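Local coordinates for protein thiosulfate reductase (Thermus thermophilus, PDB 2VPZ) that probably reduces polysulfide or thiosulfate, as an oxidoreductase that carries a molybdenum atom, two molybdopterin guanine dinucleotide cofactors and a 4Fe-4S cluster, at residues V463-L468 with V478-A483; Y202-G207 with V233-R238; V675-V680 with R712-N717. All blocks are in the same frame, centred on the assembly; numbering follows the deposited sequence.

Contact 1 of 3, residues V463-L468 with V478-A483; sequences VAIDVL and VILPEA. With MGD (2-amino-5,6-dimercapto-7-methyl-3,7,8a,9-tetrahydro-8-oxa-1,3,9,10-tetraaza-anthracen-4-one guanosine dinucleotide), chain H.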
loop_
_atom_site.group_PDB
_atom_site.type_symbol
_atom_site.label_atom_id
_atom_site.label_comp_id
_atom_site.label_asym_id
_atom_site.label_seq_id
_atom_site.Cartn_x
_atom_site.Cartn_y
_atom_site.Cartn_z
ATOM N N VAL A 463 27.425 44.508 -31.893
ATOM C CA VAL A 463 27.561 43.209 -32.539
ATOM C C VAL A 463 27.070 42.069 -31.605
ATOM O O VAL A 463 27.262 42.105 -30.384
ATOM C CB VAL A 463 29.037 42.914 -33.029
ATOM C CG1 VAL A 463 29.023 41.760 -34.032
ATOM C CG2 VAL A 463 29.660 44.187 -33.683
ATOM N N ALA A 464 26.391 41.068 -32.168
ATOM C CA ALA A 464 25.892 39.917 -31.412
ATOM C C ALA A 464 26.284 38.618 -32.117
ATOM O O ALA A 464 26.005 38.454 -33.295
ATOM C CB ALA A 464 24.345 40.004 -31.225
ATOM N N ILE A 465 26.927 37.710 -31.376
ATOM C CA ILE A 465 27.414 36.402 -31.885
ATOM C C ILE A 465 26.532 35.345 -31.188
ATOM O O ILE A 465 26.585 35.176 -29.962
ATOM C CB ILE A 465 28.929 36.240 -31.540
ATOM C CG1 ILE A 465 29.636 37.595 -31.654
ATOM C CG2 ILE A 465 29.572 35.180 -32.456
ATOM C CD1 ILE A 465 31.176 37.550 -31.633
ATOM N N ASP A 466 25.744 34.602 -31.974
ATOM C CA ASP A 466 24.775 33.655 -31.407
ATOM C C ASP A 466 24.387 32.553 -32.405
ATOM O O ASP A 466 24.987 32.460 -33.480
ATOM C CB ASP A 466 23.504 34.463 -31.058
ATOM C CG ASP A 466 22.761 33.941 -29.789
ATOM O OD1 ASP A 466 22.722 34.689 -28.778
ATOM O OD2 ASP A 466 22.206 32.834 -29.823
ATOM N N VAL A 467 23.390 31.736 -32.075
ATOM C CA VAL A 467 22.903 30.706 -33.005
ATOM C C VAL A 467 21.428 30.844 -33.440
ATOM O O VAL A 467 21.082 30.570 -34.598
ATOM C CB VAL A 467 22.983 29.250 -32.490
ATOM C CG1 VAL A 467 22.423 28.278 -33.564
ATOM C CG2 VAL A 467 24.412 28.871 -32.081
ATOM N N LEU A 468 20.571 31.252 -32.517
ATOM C CA LEU A 468 19.162 31.368 -32.856
ATOM C C LEU A 468 18.782 32.863 -33.035
ATOM O O LEU A 468 19.533 33.741 -32.607
ATOM C CB LEU A 468 18.296 30.684 -31.751
ATOM C CG LEU A 468 18.586 29.206 -31.330
ATOM C CD1 LEU A 468 18.180 28.943 -29.853
ATOM C CD2 LEU A 468 17.877 28.217 -32.289
ATOM N N VAL A 478 25.114 43.907 -37.817
ATOM C CA VAL A 478 25.960 42.698 -37.869
ATOM C C VAL A 478 25.656 41.629 -36.803
ATOM O O VAL A 478 25.806 41.836 -35.569
ATOM C CB VAL A 478 27.546 42.930 -37.781
ATOM C CG1 VAL A 478 28.284 41.817 -38.578
ATOM C CG2 VAL A 478 27.964 44.301 -38.294
ATOM N N ILE A 479 25.231 40.477 -37.330
ATOM C CA ILE A 479 24.881 39.248 -36.627
ATOM C C ILE A 479 25.915 38.239 -37.167
ATOM O O ILE A 479 26.054 38.113 -38.376
ATOM C CB ILE A 479 23.430 38.731 -37.024
ATOM C CG1 ILE A 479 22.346 39.679 -36.524
ATOM C CG2 ILE A 479 23.204 37.297 -36.471
ATOM C CD1 ILE A 479 21.013 39.635 -37.310
ATOM N N LEU A 480 26.645 37.537 -36.297
ATOM C CA LEU A 480 27.622 36.522 -36.741
ATOM C C LEU A 480 27.161 35.129 -36.239
ATOM O O LEU A 480 27.050 34.925 -35.022
ATOM C CB LEU A 480 29.049 36.874 -36.229
ATOM C CG LEU A 480 29.579 38.307 -36.467
ATOM C CD1 LEU A 480 30.970 38.499 -35.834
ATOM C CD2 LEU A 480 29.618 38.639 -37.983
ATOM N N PRO A 481 26.877 34.156 -37.162
ATOM C CA PRO A 481 26.442 32.814 -36.721
ATOM C C PRO A 481 27.534 31.880 -36.187
ATOM O O PRO A 481 28.410 31.463 -36.961
ATOM C CB PRO A 481 25.700 32.258 -37.933
ATOM C CG PRO A 481 26.416 32.890 -39.123
ATOM C CD PRO A 481 26.892 34.269 -38.631
ATOM N N GLU A 482 27.500 31.551 -34.896
ATOM C CA GLU A 482 28.512 30.670 -34.335
ATOM C C GLU A 482 28.206 29.213 -34.614
ATOM O O GLU A 482 27.066 28.807 -34.910
ATOM C CB GLU A 482 28.718 30.813 -32.789
ATOM C CG GLU A 482 30.196 30.492 -32.405
ATOM C CD GLU A 482 30.470 30.148 -30.926
ATOM O OE1 GLU A 482 29.720 30.593 -30.046
ATOM O OE2 GLU A 482 31.479 29.443 -30.680
ATOM N N ALA A 483 29.269 28.428 -34.585
ATOM C CA ALA A 483 29.143 27.018 -34.788
ATOM C C ALA A 483 28.850 26.508 -33.399
ATOM O O ALA A 483 29.334 27.006 -32.374
ATOM C CB ALA A 483 30.412 26.409 -35.369
HETATM P PB MGD H . 20.315 32.198 -21.720
HETATM O O1B MGD H . 18.900 32.677 -21.610
HETATM O O2B MGD H . 20.583 30.740 -21.938
HETATM O O3B MGD H . 21.038 32.882 -20.450
HETATM O O3A MGD H . 22.145 34.050 -18.526
HETATM P PA MGD H . 22.407 33.652 -20.049
HETATM O O1A MGD H . 23.468 32.592 -20.300
HETATM O O2A MGD H . 22.443 34.937 -20.797
HETATM O "O5'" MGD H . 21.018 32.918 -22.922
HETATM C "C5'" MGD H . 21.985 32.256 -23.738
HETATM C "C4'" MGD H . 22.083 33.069 -25.029
HETATM O "O4'" MGD H . 23.222 32.471 -25.637
HETATM C "C3'" MGD H . 20.946 32.892 -26.001
HETATM O "O3'" MGD H . 20.951 34.066 -26.824
HETATM C "C2'" MGD H . 21.392 31.647 -26.784
HETATM O "O2'" MGD H . 20.731 31.666 -28.022
HETATM C "C1'" MGD H . 22.904 31.845 -26.918
HETATM N N9 MGD H . 23.787 30.640 -27.150
HETATM C C8 MGD H . 23.598 29.411 -26.668
HETATM N N7 MGD H . 24.578 28.542 -27.008
HETATM C C5 MGD H . 25.498 29.237 -27.713
HETATM C C6 MGD H . 26.858 28.972 -28.362
HETATM O O6 MGD H . 27.399 27.811 -28.382
HETATM N N1 MGD H . 27.453 30.054 -28.964
HETATM C C2 MGD H . 26.911 31.311 -29.008
HETATM N N2 MGD H . 27.520 32.373 -29.620
HETATM N N3 MGD H . 25.733 31.561 -28.421
HETATM C C4 MGD H . 24.958 30.620 -27.786
HETATM C C10 MGD H . 22.469 33.151 -17.421
HETATM C C11 MGD H . 22.358 33.939 -16.159
HETATM O O11 MGD H . 21.146 34.686 -16.273
HETATM C C12 MGD H . 22.406 33.193 -14.877
HETATM S S12 MGD H . 23.625 32.036 -14.543
HETATM C C13 MGD H . 21.551 33.436 -13.882
HETATM S S13 MGD H . 21.474 32.638 -12.426
HETATM C C14 MGD H . 20.552 34.458 -13.853
HETATM N N15 MGD H . 19.208 33.812 -13.846
HETATM C C16 MGD H . 18.171 34.692 -14.043
HETATM C C17 MGD H . 16.791 34.548 -13.570
HETATM O O17 MGD H . 16.429 33.507 -12.945
HETATM N N18 MGD H . 15.940 35.549 -13.804
HETATM C C19 MGD H . 16.282 36.676 -14.457
HETATM N N19 MGD H . 15.370 37.654 -14.743
HETATM N N20 MGD H . 17.535 36.865 -14.878
HETATM C C21 MGD H . 18.490 35.952 -14.740
HETATM N N22 MGD H . 19.711 36.164 -15.244
HETATM C C23 MGD H . 20.846 35.333 -15.033
#

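Contact 2 of 3, residues Y202-G207 with V233-R238; sequences YIVLIG and VVVDPR. With MGD (2-amino-5,6-dimercapto-7-methyl-3,7,8a,9-tetrahydro-8-oxa-1,3,9,10-tetraaza-anthracen-4-one guanosine dinucleotide), chain I.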
loop_
_atom_site.group_PDB
_atom_site.type_symbol
_atom_site.label_atom_id
_atom_site.label_comp_id
_atom_site.label_asym_id
_atom_site.label_seq_id
_atom_site.Cartn_x
_atom_site.Cartn_y
_atom_site.Cartn_z
ATOM N N TYR A 202 23.343 15.339 7.921
ATOM C CA TYR A 202 22.271 16.306 8.155
ATOM C C TYR A 202 22.622 17.473 7.204
ATOM O O TYR A 202 23.728 18.020 7.258
ATOM C CB TYR A 202 22.350 16.742 9.631
ATOM C CG TYR A 202 21.134 17.500 10.137
ATOM C CD1 TYR A 202 20.019 16.830 10.651
ATOM C CD2 TYR A 202 21.106 18.903 10.131
ATOM C CE1 TYR A 202 18.915 17.513 11.148
ATOM C CE2 TYR A 202 20.011 19.614 10.627
ATOM C CZ TYR A 202 18.917 18.915 11.136
ATOM O OH TYR A 202 17.827 19.585 11.627
ATOM N N ILE A 203 21.676 17.838 6.348
ATOM C CA ILE A 203 21.860 18.899 5.352
ATOM C C ILE A 203 20.789 20.018 5.390
ATOM O O ILE A 203 19.593 19.725 5.356
ATOM C CB ILE A 203 21.881 18.259 3.904
ATOM C CG1 ILE A 203 23.019 17.250 3.795
ATOM C CG2 ILE A 203 21.986 19.351 2.809
ATOM C CD1 ILE A 203 22.996 16.427 2.492
ATOM N N VAL A 204 21.196 21.283 5.467
ATOM C CA VAL A 204 20.218 22.376 5.477
ATOM C C VAL A 204 20.296 23.243 4.204
ATOM O O VAL A 204 21.313 23.907 3.945
ATOM C CB VAL A 204 20.344 23.288 6.775
ATOM C CG1 VAL A 204 19.228 24.361 6.775
ATOM C CG2 VAL A 204 20.247 22.424 8.057
ATOM N N LEU A 205 19.216 23.196 3.421
ATOM C CA LEU A 205 19.054 23.921 2.158
ATOM C C LEU A 205 18.245 25.204 2.323
ATOM O O LEU A 205 17.077 25.175 2.744
ATOM C CB LEU A 205 18.368 23.034 1.076
ATOM C CG LEU A 205 19.039 21.674 0.780
ATOM C CD1 LEU A 205 18.231 20.886 -0.263
ATOM C CD2 LEU A 205 20.495 21.898 0.309
ATOM N N ILE A 206 18.871 26.335 2.029
ATOM C CA ILE A 206 18.205 27.613 2.067
ATOM C C ILE A 206 17.925 28.133 0.610
ATOM O O ILE A 206 18.818 28.681 -0.039
ATOM C CB ILE A 206 19.030 28.672 2.956
ATOM C CG1 ILE A 206 19.085 28.194 4.414
ATOM C CG2 ILE A 206 18.399 30.087 2.840
ATOM C CD1 ILE A 206 19.532 29.243 5.450
ATOM N N GLY A 207 16.717 27.883 0.092
ATOM C CA GLY A 207 16.295 28.320 -1.220
ATOM C C GLY A 207 16.882 27.616 -2.419
ATOM O O GLY A 207 16.628 27.824 -3.612
ATOM N N VAL A 233 16.839 19.289 5.674
ATOM C CA VAL A 233 15.912 20.356 6.089
ATOM C C VAL A 233 15.818 21.458 4.983
ATOM O O VAL A 233 16.835 21.966 4.544
ATOM C CB VAL A 233 16.359 21.025 7.456
ATOM C CG1 VAL A 233 15.392 22.161 7.833
ATOM C CG2 VAL A 233 16.400 19.967 8.596
ATOM N N VAL A 234 14.622 21.788 4.505
ATOM C CA VAL A 234 14.490 22.827 3.476
ATOM C C VAL A 234 13.769 24.078 4.014
ATOM O O VAL A 234 12.718 23.984 4.639
ATOM C CB VAL A 234 13.740 22.317 2.170
ATOM C CG1 VAL A 234 13.414 23.500 1.223
ATOM C CG2 VAL A 234 14.606 21.292 1.425
ATOM N N VAL A 235 14.397 25.236 3.782
ATOM C CA VAL A 235 13.899 26.555 4.184
ATOM C C VAL A 235 13.548 27.249 2.849
ATOM O O VAL A 235 14.427 27.479 2.008
ATOM C CB VAL A 235 15.014 27.345 4.945
ATOM C CG1 VAL A 235 14.478 28.692 5.430
ATOM C CG2 VAL A 235 15.559 26.494 6.124
ATOM N N ASP A 236 12.272 27.588 2.640
ATOM C CA ASP A 236 11.797 28.159 1.367
ATOM C C ASP A 236 10.309 28.568 1.551
ATOM O O ASP A 236 9.557 27.859 2.214
ATOM C CB ASP A 236 11.895 27.001 0.302
ATOM C CG ASP A 236 11.885 27.490 -1.178
ATOM O OD1 ASP A 236 11.104 28.400 -1.536
ATOM O OD2 ASP A 236 12.645 26.891 -2.008
ATOM N N PRO A 237 9.880 29.733 0.993
ATOM C CA PRO A 237 8.452 30.072 1.152
ATOM C C PRO A 237 7.567 29.161 0.250
ATOM O O PRO A 237 6.338 29.221 0.307
ATOM C CB PRO A 237 8.365 31.553 0.758
ATOM C CG PRO A 237 9.575 31.783 -0.131
ATOM C CD PRO A 237 10.642 30.874 0.465
ATOM N N ARG A 238 8.223 28.317 -0.561
ATOM C CA ARG A 238 7.537 27.414 -1.525
ATOM C C ARG A 238 7.878 25.910 -1.265
ATOM O O ARG A 238 9.045 25.575 -1.048
ATOM C CB ARG A 238 7.938 27.788 -2.977
ATOM C CG ARG A 238 6.956 27.353 -4.112
ATOM C CD ARG A 238 7.596 27.494 -5.514
ATOM N NE ARG A 238 9.004 27.100 -5.520
ATOM C CZ ARG A 238 9.501 26.005 -6.110
ATOM N NH1 ARG A 238 8.692 25.178 -6.759
ATOM N NH2 ARG A 238 10.806 25.724 -6.045
HETATM P PB MGD I . 17.682 29.595 -5.498
HETATM O O1B MGD I . 17.372 30.977 -5.917
HETATM O O2B MGD I . 18.443 29.342 -4.298
HETATM O O3B MGD I . 18.348 29.117 -6.872
HETATM O O3A MGD I . 19.043 27.718 -8.882
HETATM P PA MGD I . 19.287 27.911 -7.336
HETATM O O1A MGD I . 20.713 28.199 -7.267
HETATM O O2A MGD I . 18.931 26.678 -6.653
HETATM O "O5'" MGD I . 16.366 28.774 -5.358
HETATM C "C5'" MGD I . 15.112 28.936 -6.023
HETATM C "C4'" MGD I . 14.172 28.699 -4.852
HETATM O "O4'" MGD I . 14.406 29.846 -4.052
HETATM C "C3'" MGD I . 12.644 28.703 -5.122
HETATM O "O3'" MGD I . 12.000 27.560 -4.504
HETATM C "C2'" MGD I . 12.114 29.992 -4.445
HETATM O "O2'" MGD I . 10.967 29.667 -3.668
HETATM C "C1'" MGD I . 13.184 30.264 -3.417
HETATM N N9 MGD I . 13.153 31.544 -2.657
HETATM C C8 MGD I . 12.696 32.754 -3.109
HETATM N N7 MGD I . 12.803 33.720 -2.153
HETATM C C5 MGD I . 13.319 33.114 -1.053
HETATM C C6 MGD I . 13.608 33.532 0.335
HETATM O O6 MGD I . 13.451 34.726 0.610
HETATM N N1 MGD I . 14.108 32.642 1.190
HETATM C C2 MGD I . 14.285 31.336 0.854
HETATM N N2 MGD I . 14.799 30.448 1.778
HETATM N N3 MGD I . 14.031 30.866 -0.407
HETATM C C4 MGD I . 13.557 31.687 -1.384
HETATM C C10 MGD I . 19.543 28.456 -9.977
HETATM C C11 MGD I . 20.708 27.660 -10.467
HETATM O O11 MGD I . 20.205 26.446 -11.044
HETATM C C12 MGD I . 21.707 28.473 -11.331
HETATM S S12 MGD I . 22.340 29.942 -10.806
HETATM C C13 MGD I . 22.149 28.049 -12.570
HETATM S S13 MGD I . 23.339 28.929 -13.414
HETATM C C14 MGD I . 21.615 26.784 -13.189
HETATM N N15 MGD I . 20.661 26.945 -14.222
HETATM C C16 MGD I . 19.761 25.955 -14.525
HETATM C C17 MGD I . 18.743 26.018 -15.633
HETATM O O17 MGD I . 18.722 27.021 -16.399
HETATM N N18 MGD I . 17.909 24.945 -15.854
HETATM C C19 MGD I . 17.966 23.896 -14.994
HETATM N N19 MGD I . 17.092 22.928 -15.189
HETATM N N20 MGD I . 18.819 23.748 -13.925
HETATM C C21 MGD I . 19.740 24.736 -13.708
HETATM N N22 MGD I . 20.592 24.701 -12.695
HETATM C C23 MGD I . 21.123 25.873 -12.082
#

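Contact 3 of 3, residues V675-V680 with R712-N717; sequences VKEGPV and RGASDN. With MGD (2-amino-5,6-dimercapto-7-methyl-3,7,8a,9-tetrahydro-8-oxa-1,3,9,10-tetraaza-anthracen-4-one guanosine dinucleotide), chain H.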
loop_
_atom_site.group_PDB
_atom_site.type_symbol
_atom_site.label_atom_id
_atom_site.label_comp_id
_atom_site.label_asym_id
_atom_site.label_seq_id
_atom_site.Cartn_x
_atom_site.Cartn_y
_atom_site.Cartn_z
ATOM N N VAL A 675 3.645 47.192 -16.112
ATOM C CA VAL A 675 4.031 46.272 -17.183
ATOM C C VAL A 675 3.228 44.943 -17.056
ATOM O O VAL A 675 3.121 44.357 -15.957
ATOM C CB VAL A 675 5.604 45.972 -17.218
ATOM C CG1 VAL A 675 5.947 45.027 -18.371
ATOM C CG2 VAL A 675 6.396 47.296 -17.376
ATOM N N LYS A 676 2.611 44.524 -18.175
ATOM C CA LYS A 676 1.798 43.297 -18.329
ATOM C C LYS A 676 2.615 42.191 -19.003
ATOM O O LYS A 676 3.335 42.475 -19.962
ATOM C CB LYS A 676 0.574 43.550 -19.223
ATOM C CG LYS A 676 -0.687 44.018 -18.564
ATOM C CD LYS A 676 -1.480 44.903 -19.528
ATOM C CE LYS A 676 -2.744 45.472 -18.896
ATOM N NZ LYS A 676 -3.891 44.495 -18.917
ATOM N N GLU A 677 2.487 40.950 -18.542
ATOM C CA GLU A 677 3.199 39.852 -19.191
ATOM C C GLU A 677 2.264 38.728 -19.742
ATOM O O GLU A 677 1.563 38.052 -18.970
ATOM C CB GLU A 677 4.350 39.309 -18.295
ATOM C CG GLU A 677 5.744 39.796 -18.767
ATOM C CD GLU A 677 6.022 39.407 -20.225
ATOM O OE1 GLU A 677 6.020 38.185 -20.493
ATOM O OE2 GLU A 677 6.210 40.297 -21.082
ATOM N N GLY A 678 2.255 38.650 -21.091
ATOM C CA GLY A 678 1.481 37.710 -21.927
ATOM C C GLY A 678 0.670 36.710 -21.138
ATOM O O GLY A 678 1.181 36.362 -20.057
ATOM N N PRO A 679 -0.485 36.139 -21.627
ATOM C CA PRO A 679 -1.260 35.154 -20.837
ATOM C C PRO A 679 -0.564 33.864 -20.341
ATOM O O PRO A 679 0.021 33.158 -21.159
ATOM C CB PRO A 679 -2.500 34.880 -21.720
ATOM C CG PRO A 679 -2.000 35.028 -23.129
ATOM C CD PRO A 679 -0.766 35.990 -23.059
ATOM N N VAL A 680 -0.640 33.598 -19.028
ATOM C CA VAL A 680 -0.051 32.412 -18.325
ATOM C C VAL A 680 -1.106 31.547 -17.645
ATOM O O VAL A 680 -2.098 32.065 -17.119
ATOM C CB VAL A 680 0.912 32.773 -17.117
ATOM C CG1 VAL A 680 2.273 32.149 -17.336
ATOM C CG2 VAL A 680 0.966 34.265 -16.894
ATOM N N ARG A 712 4.664 32.222 -26.004
ATOM C CA ARG A 712 4.324 31.255 -24.943
ATOM C C ARG A 712 4.780 31.583 -23.492
ATOM O O ARG A 712 5.948 31.916 -23.267
ATOM C CB ARG A 712 4.846 29.850 -25.412
ATOM C CG ARG A 712 4.732 29.678 -26.965
ATOM C CD ARG A 712 5.053 28.266 -27.557
ATOM N NE ARG A 712 3.891 27.373 -27.594
ATOM C CZ ARG A 712 3.236 26.941 -28.666
ATOM N NH1 ARG A 712 3.596 27.300 -29.884
ATOM N NH2 ARG A 712 2.195 26.132 -28.512
ATOM N N GLY A 713 3.841 31.545 -22.542
ATOM C CA GLY A 713 4.100 31.860 -21.143
ATOM C C GLY A 713 4.339 33.333 -20.812
ATOM O O GLY A 713 4.205 34.188 -21.682
ATOM N N ALA A 714 4.697 33.633 -19.566
ATOM C CA ALA A 714 4.993 34.993 -19.096
ATOM C C ALA A 714 6.496 35.118 -18.815
ATOM O O ALA A 714 7.089 34.168 -18.306
ATOM C CB ALA A 714 4.217 35.287 -17.805
ATOM N N SER A 715 7.107 36.258 -19.139
ATOM C CA SER A 715 8.538 36.487 -18.874
ATOM C C SER A 715 8.746 37.103 -17.465
ATOM O O SER A 715 8.166 38.144 -17.181
ATOM C CB SER A 715 9.170 37.443 -19.912
ATOM O OG SER A 715 10.431 37.923 -19.466
ATOM N N ASP A 716 9.534 36.481 -16.580
ATOM C CA ASP A 716 9.772 37.068 -15.249
ATOM C C ASP A 716 10.592 38.386 -15.354
ATOM O O ASP A 716 10.280 39.389 -14.673
ATOM C CB ASP A 716 10.449 36.058 -14.276
ATOM C CG ASP A 716 11.928 35.747 -14.603
ATOM O OD1 ASP A 716 12.236 35.339 -15.739
ATOM O OD2 ASP A 716 12.770 35.896 -13.694
ATOM N N ASN A 717 11.599 38.381 -16.235
ATOM C CA ASN A 717 12.498 39.532 -16.514
ATOM C C ASN A 717 11.768 40.779 -17.051
ATOM O O ASN A 717 12.144 41.905 -16.722
ATOM C CB ASN A 717 13.596 39.164 -17.519
ATOM C CG ASN A 717 14.769 40.123 -17.456
ATOM O OD1 ASN A 717 15.219 40.671 -18.468
ATOM N ND2 ASN A 717 15.271 40.328 -16.252
HETATM P PB MGD H . 20.315 32.198 -21.720
HETATM O O1B MGD H . 18.900 32.677 -21.610
HETATM O O2B MGD H . 20.583 30.740 -21.938
HETATM O O3B MGD H . 21.038 32.882 -20.450
HETATM O O3A MGD H . 22.145 34.050 -18.526
HETATM P PA MGD H . 22.407 33.652 -20.049
HETATM O O1A MGD H . 23.468 32.592 -20.300
HETATM O O2A MGD H . 22.443 34.937 -20.797
HETATM O "O5'" MGD H . 21.018 32.918 -22.922
HETATM C "C5'" MGD H . 21.985 32.256 -23.738
HETATM C "C4'" MGD H . 22.083 33.069 -25.029
HETATM O "O4'" MGD H . 23.222 32.471 -25.637
HETATM C "C3'" MGD H . 20.946 32.892 -26.001
HETATM O "O3'" MGD H . 20.951 34.066 -26.824
HETATM C "C2'" MGD H . 21.392 31.647 -26.784
HETATM O "O2'" MGD H . 20.731 31.666 -28.022
HETATM C "C1'" MGD H . 22.904 31.845 -26.918
HETATM N N9 MGD H . 23.787 30.640 -27.150
HETATM C C8 MGD H . 23.598 29.411 -26.668
HETATM N N7 MGD H . 24.578 28.542 -27.008
HETATM C C5 MGD H . 25.498 29.237 -27.713
HETATM C C6 MGD H . 26.858 28.972 -28.362
HETATM O O6 MGD H . 27.399 27.811 -28.382
HETATM N N1 MGD H . 27.453 30.054 -28.964
HETATM C C2 MGD H . 26.911 31.311 -29.008
HETATM N N2 MGD H . 27.520 32.373 -29.620
HETATM N N3 MGD H . 25.733 31.561 -28.421
HETATM C C4 MGD H . 24.958 30.620 -27.786
HETATM C C10 MGD H . 22.469 33.151 -17.421
HETATM C C11 MGD H . 22.358 33.939 -16.159
HETATM O O11 MGD H . 21.146 34.686 -16.273
HETATM C C12 MGD H . 22.406 33.193 -14.877
HETATM S S12 MGD H . 23.625 32.036 -14.543
HETATM C C13 MGD H . 21.551 33.436 -13.882
HETATM S S13 MGD H . 21.474 32.638 -12.426
HETATM C C14 MGD H . 20.552 34.458 -13.853
HETATM N N15 MGD H . 19.208 33.812 -13.846
HETATM C C16 MGD H . 18.171 34.692 -14.043
HETATM C C17 MGD H . 16.791 34.548 -13.570
HETATM O O17 MGD H . 16.429 33.507 -12.945
HETATM N N18 MGD H . 15.940 35.549 -13.804
HETATM C C19 MGD H . 16.282 36.676 -14.457
HETATM N N19 MGD H . 15.370 37.654 -14.743
HETATM N N20 MGD H . 17.535 36.865 -14.878
HETATM C C21 MGD H . 18.490 35.952 -14.740
HETATM N N22 MGD H . 19.711 36.164 -15.244
HETATM C C23 MGD H . 20.846 35.333 -15.033
HETATM O O HOH W 1 0.839 31.597 -23.442
#

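Contact 1 of 3, residues V463-L468 with V478-A483
Strand 463-466 and strand 479-481 run parallel, 5.1 Å apart at closest approach and with an angle of 19° between them. Leu-480 N gives a nearly straight bond to Ala-464 O. Leu-480 O accepts a weak return bond from Asp-466 N. The pairing carries on past the strand end, where Glu-482 N donates to Asp-466 O at 3.0 Å. On one face CG2 of Ile-465 packs on CB of Leu-480 at 4.2 Å. That methyl is anti to the Ile-465 backbone N and also lies beside Leu-480 O. CG1 of Val-463 reaches CD1 of Leu-480 and CB of Val-478.

Residues at the C-terminal ends of the two strands, with Glu-482 just beyond, grip the guanosine of one of the two cofactors. Asp-466 divides its carboxylate between the two ribose hydroxyls: OD1 takes cofactor O3' at 2.7 Å and OD2 takes O2' at 2.6 Å. OD2 also accepts from Val-467 N through its anti lone pair; with the two ribose bonds, this holds the carboxylate against rotation. Glu-482 extends beyond CG to the guanine, where OE1 meets N1 at 2.6 Å and, more weakly, N2. Ile-465 O takes guanine N2 of the cofactor at 3.0 Å. Tyr-438 OH is a further partner of Glu-482 OE1.

Strand 462-466 is flanked on its other side by strand 435-438, and strand 479-481 is an edge strand of this parallel sheet within the chain. Helix 518-528 packs on Ile-465 and Leu-480 through Ile-521, and helix 117-134 packs on Val-463 and Val-478.

Contact 2 of 3, residues Y202-G207 with V233-R238
A beta-alpha-beta unit brings strand 202-206 and strand 231-235 side by side, with helix 216-227 between them in the chain. Val-233 N donates to Ile-203 O at 2.8 Å, and Val-233 O accepts from Leu-205 N. Val-235 repeats this with Leu-205 O and Gly-207 N. On one face Val-204 lies alongside Val-233, and Ile-206 alongside Val-235. On the other, CD1 of Leu-205 meets CG2 of Val-234 at 4.0 Å. The Tyr-202 ring swings back to the partner strand, and its OH comes 3.4 Å from CG2 of Val-233. That hydroxyl is hydrogen-bonded to Glu-318.

At the strand ends and just past them the chain holds a cofactor guanosine. Val-235 O accepts from guanine N2 as well as from Gly-207 N. Asp-236 turns its CG away from its own backbone N (chi1 -161°), and this brings OD2 to ribose O3' at 2.7 Å, while OD1 makes a very short bond to O2'. OD1 also takes Arg-238 N, from above the carboxylate plane, in an Asx turn. The Arg-238 side chain bends at chi3 and meets O3' at its guanidinium edge, with NH2 at 2.7 Å. Its NH1 forms a salt bridge with Glu-212.

An acidic residue just past a parallel strand, holding both ribose hydroxyls, is a familiar feature of Rossmann-like nucleotide sites. Here it serves the guanosine of one of the two molybdopterin guanine dinucleotides.

Contact 3 of 3, residues V675-V680 with R712-N717
Glu-677 reaches from strand 676-683 to Ala-714 and Ser-715 in the loop 712-717. Its CB lies 4.1 Å from CB of Ala-714. CG passes 3.3 Å from Ser-715 O. The chain then bends at chi2 (-57°), which lets OE1 turn in toward the loop backbone. CD comes 3.5 Å from Ser-715 N. At the tip, OE1 accepts from Ser-715 N at 2.6 Å, with an angle of 167° at the hydrogen. The donor comes to the anti side of OE1, 32° out of the carboxylate plane. OE1 also sits beside CB of Ser-715. The other oxygen, OE2, forms a salt bridge with Lys-702. The carboxylate is thus held at both oxygens, by a backbone N-H and by a lysine, and the positive charge probably stabilises its ionised form.

Farther along the strand the contact becomes apolar. Both methyls of Val-680 touch CB of Ala-714, CG2 at 3.5 Å. CG1 also lies against Ala-714 N. Leu-669 of strand 666-671 touches both of these side chains. A water bridges the backbones here: it donates to Pro-679 O and accepts from Gly-713 N.

Just after the gripped Ser-715, the loop meets the cofactor. Asp-716 OD2 accepts from pterin N18 at 3.2 Å and, weakly, from the amino group N19. Gln-720 also bonds OD2, and His-697 bonds OD1. The bond from Glu-677 thus falls on the residue just before a pterin-binding one, consistent with it steadying the loop there.

Both segments belong to the molybdopterin dinucleotide-binding region, of double-psi beta-barrel type. The arrangement is that of a barrel strand fastening a cofactor-binding loop, with the loop's aspartate at the pterin end.

How the contacts relate
From the N terminus, contact 2 comes first. It closes a loop through helix 216-227, the crossover of a beta-alpha-beta unit. Contact 1 follows, with a short connection that has no helix or strand. Contact 3 comes last and closes a longer loop that includes strand 692-696. The three loops lie in series; none nests or crosses. Contacts 1 and 2 belong to separate parallel sheets on opposite sides of the chain's centre, about 40 Å apart between centres, and each binds the guanosine of a different copy of the cofactor. Contact 3 shares its cofactor with contact 1: contact 1 takes the guanosine end and contact 3 the pterin end.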